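Local atomic coordinates of cytochrome C549 (Arthrospira maxima, PDB entry 1F1C), a protein that binds one covalent heme c per subunit and serves as an extrinsic lumenal component of photosystem II, where it is thought to stabilise the oxygen-evolving complex. Residues A[58-63]-A[78-83]. Sequence-based numbering, arbitrary orientation.
With HEC (heme c), chain C.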
# COMPACT_ATOMS: atom_id res chain seq x y z
N ALA A 58 -12.55 6.72 -15.68
CA ALA A 58 -12.36 7.07 -17.08
C ALA A 58 -11.07 7.86 -17.31
O ALA A 58 -10.47 7.78 -18.38
CB ALA A 58 -13.55 7.87 -17.57
N LEU A 59 -10.65 8.62 -16.31
CA LEU A 59 -9.45 9.43 -16.45
C LEU A 59 -8.17 8.75 -15.98
O LEU A 59 -7.10 9.38 -15.96
CB LEU A 59 -9.64 10.76 -15.73
CG LEU A 59 -10.30 11.88 -16.55
CD1 LEU A 59 -11.34 11.31 -17.49
CD2 LEU A 59 -10.92 12.91 -15.62
N ALA A 60 -8.27 7.48 -15.62
CA ALA A 60 -7.10 6.72 -15.17
C ALA A 60 -6.29 6.31 -16.40
O ALA A 60 -6.73 6.51 -17.53
CB ALA A 60 -7.55 5.48 -14.40
N THR A 61 -5.12 5.73 -16.18
CA THR A 61 -4.28 5.30 -17.29
C THR A 61 -3.83 3.86 -17.13
O THR A 61 -2.99 3.56 -16.29
CB THR A 61 -3.04 6.18 -17.43
OG1 THR A 61 -3.44 7.52 -17.75
CG2 THR A 61 -2.13 5.65 -18.54
N PRO A 62 -4.38 2.94 -17.93
CA PRO A 62 -5.39 3.21 -18.96
C PRO A 62 -6.74 3.38 -18.27
O PRO A 62 -6.85 3.14 -17.06
CB PRO A 62 -5.37 1.94 -19.83
CG PRO A 62 -4.09 1.24 -19.44
CD PRO A 62 -3.95 1.54 -17.98
N PRO A 63 -7.76 3.83 -19.01
CA PRO A 63 -9.07 4.00 -18.38
C PRO A 63 -9.49 2.69 -17.72
O PRO A 63 -9.29 1.63 -18.28
CB PRO A 63 -9.97 4.36 -19.56
CG PRO A 63 -9.04 5.11 -20.47
CD PRO A 63 -7.78 4.26 -20.41
N THR A 78 -1.80 -0.54 -10.51
CA THR A 78 -0.82 0.48 -10.88
C THR A 78 -1.32 1.86 -10.42
O THR A 78 -2.52 2.06 -10.26
CB THR A 78 -0.60 0.55 -12.40
OG1 THR A 78 -1.75 1.17 -13.00
CG2 THR A 78 -0.40 -0.83 -12.98
N THR A 79 -0.40 2.80 -10.23
CA THR A 79 -0.77 4.15 -9.81
C THR A 79 -1.78 4.72 -10.79
O THR A 79 -2.00 4.16 -11.86
CB THR A 79 0.44 5.09 -9.75
OG1 THR A 79 1.26 4.89 -10.91
CG2 THR A 79 1.26 4.84 -8.49
N TYR A 80 -2.40 5.83 -10.43
CA TYR A 80 -3.39 6.43 -11.30
C TYR A 80 -2.82 6.71 -12.69
O TYR A 80 -3.47 6.46 -13.70
CB TYR A 80 -3.91 7.73 -10.69
CG TYR A 80 -5.16 8.24 -11.34
CD1 TYR A 80 -6.31 7.45 -11.41
CD2 TYR A 80 -5.21 9.53 -11.87
CE1 TYR A 80 -7.48 7.92 -11.99
CE2 TYR A 80 -6.38 10.01 -12.45
CZ TYR A 80 -7.51 9.21 -12.50
OH TYR A 80 -8.66 9.71 -13.07
N ASP A 81 -1.59 7.21 -12.74
CA ASP A 81 -0.94 7.50 -14.02
C ASP A 81 -0.50 6.18 -14.67
O ASP A 81 0.20 6.17 -15.68
CB ASP A 81 0.26 8.42 -13.80
CG ASP A 81 1.38 7.75 -13.04
OD1 ASP A 81 2.38 8.43 -12.74
OD2 ASP A 81 1.26 6.55 -12.74
N GLY A 82 -0.94 5.08 -14.05
CA GLY A 82 -0.66 3.73 -14.50
C GLY A 82 0.76 3.37 -14.89
O GLY A 82 0.96 2.50 -15.75
N PHE A 83 1.77 3.97 -14.26
CA PHE A 83 3.10 3.61 -14.68
C PHE A 83 4.01 3.04 -13.59
O PHE A 83 5.15 2.65 -13.85
CB PHE A 83 3.70 4.82 -15.43
CG PHE A 83 4.69 5.62 -14.66
CD1 PHE A 83 6.00 5.18 -14.49
CD2 PHE A 83 4.34 6.87 -14.15
CE1 PHE A 83 6.92 5.93 -13.84
CE2 PHE A 83 5.27 7.64 -13.50
CZ PHE A 83 6.56 7.17 -13.35
FE HEC C . -8.08 0.05 -4.30
CHA HEC C . -7.09 2.55 -6.38
CHB HEC C . -10.14 -1.20 -6.84
CHC HEC C . -8.97 -2.63 -2.40
CHD HEC C . -6.47 1.51 -1.71
NA HEC C . -8.46 0.52 -6.20
C1A HEC C . -7.96 1.58 -6.90
C2A HEC C . -8.55 1.62 -8.21
C3A HEC C . -9.39 0.59 -8.34
C4A HEC C . -9.37 -0.06 -7.08
CMA HEC C . -10.06 0.07 -9.60
CAA HEC C . -8.27 2.62 -9.28
CBA HEC C . -9.17 3.80 -9.03
CGA HEC C . -9.13 4.79 -10.16
O1A HEC C . -8.34 4.58 -11.09
O2A HEC C . -9.89 5.77 -10.11
NB HEC C . -9.25 -1.55 -4.56
C1B HEC C . -10.07 -1.90 -5.66
C2B HEC C . -10.70 -3.17 -5.48
C3B HEC C . -10.26 -3.63 -4.29
C4B HEC C . -9.43 -2.61 -3.70
CMB HEC C . -11.68 -3.86 -6.41
CAB HEC C . -10.54 -4.90 -3.77
CBB HEC C . -10.12 -6.07 -4.41
NC HEC C . -7.81 -0.43 -2.45
C1C HEC C . -8.27 -1.56 -1.81
C2C HEC C . -7.89 -1.56 -0.44
C3C HEC C . -7.13 -0.45 -0.23
C4C HEC C . -7.13 0.29 -1.50
CMC HEC C . -8.31 -2.58 0.62
CAC HEC C . -6.60 -0.04 1.03
CBC HEC C . -5.69 -0.85 1.76
ND HEC C . -6.96 1.65 -4.10
C1D HEC C . -6.33 2.09 -2.96
C2D HEC C . -5.58 3.28 -3.21
C3D HEC C . -5.75 3.57 -4.52
C4D HEC C . -6.64 2.57 -5.07
CMD HEC C . -4.91 4.18 -2.15
CAD HEC C . -5.07 4.69 -5.31
CBD HEC C . -3.72 4.26 -5.87
CGD HEC C . -3.07 5.34 -6.73
O1D HEC C . -3.59 5.65 -7.82
O2D HEC C . -2.03 5.89 -6.31
O HOH W 1 -4.53 2.31 -13.78
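Thr61 and Tyr80 join the two loops through their backbones: Thr61 N donates to Tyr80 O at 3.1 Å, the donor lying almost in line with the carbonyl (C=O...N angle 178°) although the N-H itself is bent away from the acceptor (142°). Thr61 O extends the contact in two ways. It lies 2.9 Å from Gly82 CA in a CA-H...O approach, and it accepts a hydrogen bond from a water that also bonds Thr78 OG1, so this solvent molecule bridges 58-63 and 78-83. Gly82 closes a type I beta turn starting at Thr79, and its positive phi suits glycine. At the end of this turn Asp81 OD2 accepts from Phe83 N at 3.0 Å, from above the carboxylate plane, forming an Asx turn. The contact lies at the propionate edge of the c-type cytochrome heme pocket, to which Ala60, Thr79 and Tyr80 belong. Tyr80 N is 2.9 Å from heme O1D, while heme O1A meets the edge of the Tyr80 ring in its plane. With CG anti to the backbone N (chi1 -166°), this ring extends along the 58-63 backbone, placing one face against Ala60 CA; Ala60 CB touches CE1 at 3.4 Å. The phenol oxygen reaches Leu59 CB and hydrogen-bonds Ala56 O in helix 54-58. An alanine at Tyr80 would remove ring and hydroxyl together, is likely to leave Ala56 O without this donor, and would probably uncover Ala60 beside the heme propionate. Thr61 CB and CG2 rest against Asp81 O, each at 3.7 Å.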